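Local coordinates for protein metallo-beta-lactamase (Serratia marcescens, PDB 6K4X) that hydrolyses the beta-lactam ring of antibiotics as a subclass B3 metallo-beta-lactamase, using two zinc ions, here blocked by a sulfanylbenzoic acid inhibitor, at residues D111-F114 and G115-S118; E254-L257 and A258-R262. One frame throughout, in Å; residues are numbered along the deposited sequence.

Overall arrangement
Both contacts are local, each made between residues close together in sequence, and they follow one another along the chain without nesting or crossing. Contact 1 comes first, in the long loop between helix 99-104 and strand 126-129. It folds two successive turns beside the zinc site and brings Q113 to the inhibitor. Contact 2 comes at the end of the chain, on the last turn of helix 241-260, and ties that helix end to the loop around F186 and S187. The centres of the two contacts lie about 20 Å apart. Their closest atoms are still about 7 Å apart, so they do not meet, although both occupy one side of the molecule.

Contact 1 (D111-F114 and G115-S118); sequences DPQF and GSLS. With D0U (4-azanyl-2-sulfanyl-benzoic acid), chain E.
Q113 and S116 are joined through a single carbonyl. Q113 O accepts S116 N at 2.9 Å, a backbone bond that closes a type II turn from Q113 to S116. S116 was modelled in two conformers, and its hydroxyl and water bonds are those of the conformer given. In it S116 OG donates to Q113 O at 2.7 Å, on a lone pair, with a C=O...donor angle of 131°. Both donors lie in the carbonyl plane. S116 places OG between its own N and carbonyl carbon, and this chi1 of 72° swings OG toward Q113 O. G115 is the third residue of this turn, with a positive phi (110°), the position where a type II turn favours glycine.

A type I turn from D111 to F114 comes just before. F114 N bonds to D111 O, and D111 OD1 accepts Q113 N at 2.9 Å on its anti lone pair. This second bond closes an Asx turn. The other carboxylate oxygen, OD2, is hydrogen-bonded to NE2 of the zinc ligand H74.

The apolar contact is L117 on Q113. L117 CG lies 3.6 Å from Q113 CB, and the two side chains cross at about a right angle. L117 CD1 also lies 3.7 Å from D111 CG, a methyl against a carboxylate.

A water donates to Q113 OE1 and to S116 OG. The hydrogen bonds to the inhibitor include those of S175 OG and T177 OG1; Q113 OE1 only comes near its amino nitrogen, 3.5 Å from D0U N1.

The carboxylate of D111 thus works at two ends: it fixes the turn and holds H74, and so acts as a second-shell residue of the zinc site. Its charge would probably polarise the H74 imidazole. The two turns and L117 are consistent with a fixed place for Q113 at the pocket wall.

Contact 2 (E254-L257 and A258-R262); sequences ETRL and ASEKR
A258 N to E254 O (3.0 Å) and S259 N to T255 O are the i to i+4 bonds of an alpha helix. E260 N bonds to L257 O at 3.2 Å, and only weakly to R256 O.

In the conformer given, one of two modelled, S259 OG also donates to T255 O, at 2.8 Å. There this carbonyl takes two donors, N and OG of S259, from opposite faces of its plane.

The main side-chain contact is a salt bridge spanning one helical turn. R256 NE meets E260 OE2 at 2.8 Å, with an N-H...acceptor angle of 140°. R256 NH2 adds a weak bond to the same oxygen. The guanidinium and carboxylate planes stand 72° apart, and NE comes from above the carboxylate plane. A bend at chi2 (58°) carries the arginine forward along the helix, toward E260. L257 CD2 lies 4.0 Å from E260 OE1, the other oxygen of the carboxylate.

The polar ends also reach the neighbouring loop. E260 OE1 bonds to S187 OG and OE2 to F186 N, while R256 NH2 bonds to S180 OG. F186 also packs on R256 and L257.

The E260 carboxylate thus joins an arginine of its own helix to a loop backbone N-H and a hydroxyl. These partners would be expected to favour its charged form and pin the C-terminal helix end to the loop.

Contact 1 (D111-F114 and G115-S118)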
loop_
_atom_site.group_PDB
_atom_site.type_symbol
_atom_site.label_atom_id
_atom_site.label_comp_id
_atom_site.label_asym_id
_atom_site.label_seq_id
_atom_site.Cartn_x
_atom_site.Cartn_y
_atom_site.Cartn_z
ATOM N N ASP A 111 9.650 -0.255 -15.646
ATOM C CA ASP A 111 8.354 0.257 -15.175
ATOM C C ASP A 111 7.575 0.762 -16.378
ATOM O O ASP A 111 8.095 1.564 -17.144
ATOM C CB ASP A 111 8.592 1.357 -14.151
ATOM C CG ASP A 111 7.344 1.804 -13.412
ATOM O OD1 ASP A 111 6.336 2.121 -14.064
ATOM O OD2 ASP A 111 7.413 1.838 -12.171
ATOM N N PRO A 112 6.320 0.320 -16.601
ATOM C CA PRO A 112 5.549 0.828 -17.734
ATOM C C PRO A 112 5.450 2.357 -17.785
ATOM O O PRO A 112 5.330 2.912 -18.872
ATOM C CB PRO A 112 4.167 0.207 -17.521
ATOM C CG PRO A 112 4.467 -1.098 -16.796
ATOM C CD PRO A 112 5.611 -0.745 -15.873
ATOM N N GLN A 113 5.494 3.034 -16.631
ATOM C CA GLN A 113 5.440 4.485 -16.599
ATOM C C GLN A 113 6.800 5.150 -16.812
ATOM O O GLN A 113 6.867 6.386 -16.832
ATOM C CB GLN A 113 4.809 4.961 -15.293
ATOM C CG GLN A 113 3.332 4.649 -15.190
ATOM C CD GLN A 113 2.767 5.200 -13.907
ATOM O OE1 GLN A 113 2.471 6.391 -13.805
ATOM N NE2 GLN A 113 2.663 4.379 -12.876
ATOM N N PHE A 114 7.881 4.393 -16.961
ATOM C CA PHE A 114 9.192 4.993 -17.140
ATOM C C PHE A 114 9.170 5.968 -18.320
ATOM O O PHE A 114 8.704 5.644 -19.432
ATOM C CB PHE A 114 10.241 3.916 -17.405
ATOM C CG PHE A 114 11.646 4.443 -17.496
ATOM C CD1 PHE A 114 12.383 4.681 -16.345
ATOM C CD2 PHE A 114 12.230 4.686 -18.725
ATOM C CE1 PHE A 114 13.691 5.141 -16.427
ATOM C CE2 PHE A 114 13.525 5.180 -18.796
ATOM C CZ PHE A 114 14.256 5.398 -17.652
ATOM N N GLY A 115 9.684 7.168 -18.055
ATOM C CA GLY A 115 9.617 8.297 -18.987
ATOM C C GLY A 115 8.682 9.372 -18.475
ATOM O O GLY A 115 8.761 10.538 -18.910
ATOM N N SER A 116 7.789 8.998 -17.554
ATOM C CA SER A 116 6.730 9.882 -17.105
ATOM C C SER A 116 6.686 9.978 -15.575
ATOM O O SER A 116 5.844 10.682 -15.029
ATOM C CB SER A 116 5.390 9.464 -17.663
ATOM O OG SER A 116 4.921 8.276 -17.037
ATOM N N LEU A 117 7.611 9.318 -14.873
ATOM C CA LEU A 117 7.577 9.289 -13.408
ATOM C C LEU A 117 8.441 10.408 -12.833
ATOM O O LEU A 117 9.473 10.755 -13.416
ATOM C CB LEU A 117 8.071 7.937 -12.884
ATOM C CG LEU A 117 7.163 6.756 -13.205
ATOM C CD1 LEU A 117 7.916 5.439 -13.069
ATOM C CD2 LEU A 117 5.928 6.783 -12.317
ATOM N N SER A 118 8.042 10.903 -11.662
ATOM C CA SER A 118 8.847 11.863 -10.937
ATOM C C SER A 118 9.648 11.129 -9.865
ATOM O O SER A 118 9.133 10.265 -9.158
ATOM C CB SER A 118 7.998 12.940 -10.328
ATOM O OG SER A 118 7.292 13.655 -11.335
HETATM O O2 D0U E . -1.086 3.590 -7.815
HETATM C C7 D0U E . -1.718 3.631 -8.893
HETATM O O1 D0U E . -2.653 2.819 -9.152
HETATM C C3 D0U E . -1.388 4.631 -9.943
HETATM C C2 D0U E . -2.328 4.750 -11.004
HETATM C C4 D0U E . -0.238 5.441 -9.924
HETATM S S1 D0U E . 0.965 5.567 -8.720
HETATM C C5 D0U E . -0.060 6.323 -11.013
HETATM C C6 D0U E . -0.972 6.430 -12.066
HETATM N N1 D0U E . -0.777 7.338 -13.099
HETATM C C1 D0U E . -2.101 5.661 -12.035
HETATM O O HOH W 1 2.533 8.152 -15.774
#

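Contact 2 (E254-L257 and A258-R262)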
loop_
_atom_site.group_PDB
_atom_site.type_symbol
_atom_site.label_atom_id
_atom_site.label_comp_id
_atom_site.label_asym_id
_atom_site.label_seq_id
_atom_site.Cartn_x
_atom_site.Cartn_y
_atom_site.Cartn_z
ATOM N N GLU A 254 -7.741 -5.299 -19.520
ATOM C CA GLU A 254 -8.403 -5.773 -20.722
ATOM C C GLU A 254 -8.805 -4.605 -21.616
ATOM O O GLU A 254 -8.675 -4.671 -22.838
ATOM C CB GLU A 254 -9.599 -6.655 -20.382
ATOM C CG GLU A 254 -9.165 -8.020 -19.843
ATOM C CD GLU A 254 -8.183 -8.808 -20.721
ATOM O OE1 GLU A 254 -8.205 -8.656 -21.979
ATOM O OE2 GLU A 254 -7.357 -9.571 -20.192
ATOM N N THR A 255 -9.278 -3.523 -21.013
ATOM C CA THR A 255 -9.602 -2.335 -21.791
ATOM C C THR A 255 -8.352 -1.831 -22.517
ATOM O O THR A 255 -8.393 -1.425 -23.687
ATOM C CB THR A 255 -10.210 -1.245 -20.893
ATOM O OG1 THR A 255 -11.492 -1.664 -20.417
ATOM C CG2 THR A 255 -10.430 0.054 -21.637
ATOM N N ARG A 256 -7.229 -1.790 -21.808
ATOM C CA ARG A 256 -5.958 -1.306 -22.381
ATOM C C ARG A 256 -5.500 -2.195 -23.538
ATOM O O ARG A 256 -5.171 -1.690 -24.622
ATOM C CB ARG A 256 -4.898 -1.235 -21.291
ATOM C CG ARG A 256 -3.511 -0.858 -21.800
ATOM C CD ARG A 256 -3.479 0.489 -22.528
ATOM N NE ARG A 256 -2.141 0.768 -23.044
ATOM C CZ ARG A 256 -1.225 1.529 -22.462
ATOM N NH1 ARG A 256 -1.465 2.113 -21.298
ATOM N NH2 ARG A 256 -0.048 1.672 -23.045
ATOM N N LEU A 257 -5.518 -3.513 -23.353
ATOM C CA LEU A 257 -5.028 -4.408 -24.400
ATOM C C LEU A 257 -5.926 -4.241 -25.635
ATOM O O LEU A 257 -5.451 -4.259 -26.778
ATOM C CB LEU A 257 -5.005 -5.866 -23.931
ATOM C CG LEU A 257 -3.963 -6.174 -22.863
ATOM C CD1 LEU A 257 -4.093 -7.610 -22.382
ATOM C CD2 LEU A 257 -2.551 -5.896 -23.328
ATOM N N ALA A 258 -7.237 -4.110 -25.432
ATOM C CA ALA A 258 -8.157 -3.892 -26.580
ATOM C C ALA A 258 -7.783 -2.598 -27.309
ATOM O O ALA A 258 -7.805 -2.557 -28.555
ATOM C CB ALA A 258 -9.589 -3.881 -26.105
ATOM N N SER A 259 -7.446 -1.551 -26.575
ATOM C CA SER A 259 -7.128 -0.228 -27.139
ATOM C C SER A 259 -5.843 -0.290 -27.975
ATOM O O SER A 259 -5.616 0.563 -28.817
ATOM C CB SER A 259 -7.000 0.831 -26.054
ATOM O OG SER A 259 -8.157 0.903 -25.224
ATOM N N GLU A 260 -4.996 -1.288 -27.727
ATOM C CA GLU A 260 -3.685 -1.416 -28.393
ATOM C C GLU A 260 -3.771 -2.239 -29.679
ATOM O O GLU A 260 -2.810 -2.282 -30.454
ATOM C CB GLU A 260 -2.673 -2.083 -27.467
ATOM C CG GLU A 260 -2.350 -1.245 -26.257
ATOM C CD GLU A 260 -1.217 -1.781 -25.418
ATOM O OE1 GLU A 260 -0.925 -3.001 -25.532
ATOM O OE2 GLU A 260 -0.629 -0.994 -24.653
ATOM N N LYS A 261 -4.883 -2.928 -29.896
ATOM C CA LYS A 261 -4.987 -3.769 -31.087
ATOM C C LYS A 261 -4.880 -2.914 -32.345
ATOM O O LYS A 261 -5.417 -1.816 -32.401
ATOM C CB LYS A 261 -6.309 -4.527 -31.113
ATOM C CG LYS A 261 -6.484 -5.477 -29.949
ATOM C CD LYS A 261 -5.826 -6.792 -30.157
ATOM C CE LYS A 261 -6.613 -7.690 -31.085
ATOM N NZ LYS A 261 -5.831 -8.904 -31.405
ATOM N N ARG A 262 -4.172 -3.457 -33.335
ATOM C CA ARG A 262 -3.820 -2.705 -34.519
ATOM C C ARG A 262 -5.087 -2.184 -35.195
ATOM O O ARG A 262 -5.089 -1.050 -35.684
ATOM C CB ARG A 262 -2.997 -3.552 -35.491
ATOM C CG ARG A 262 -1.509 -3.231 -35.456
ATOM C CD ARG A 262 -1.158 -1.908 -36.114
ATOM N NE ARG A 262 0.259 -1.584 -35.976
ATOM C CZ ARG A 262 0.988 -0.950 -36.887
ATOM N NH1 ARG A 262 2.262 -0.682 -36.649
ATOM N NH2 ARG A 262 0.442 -0.570 -38.029
#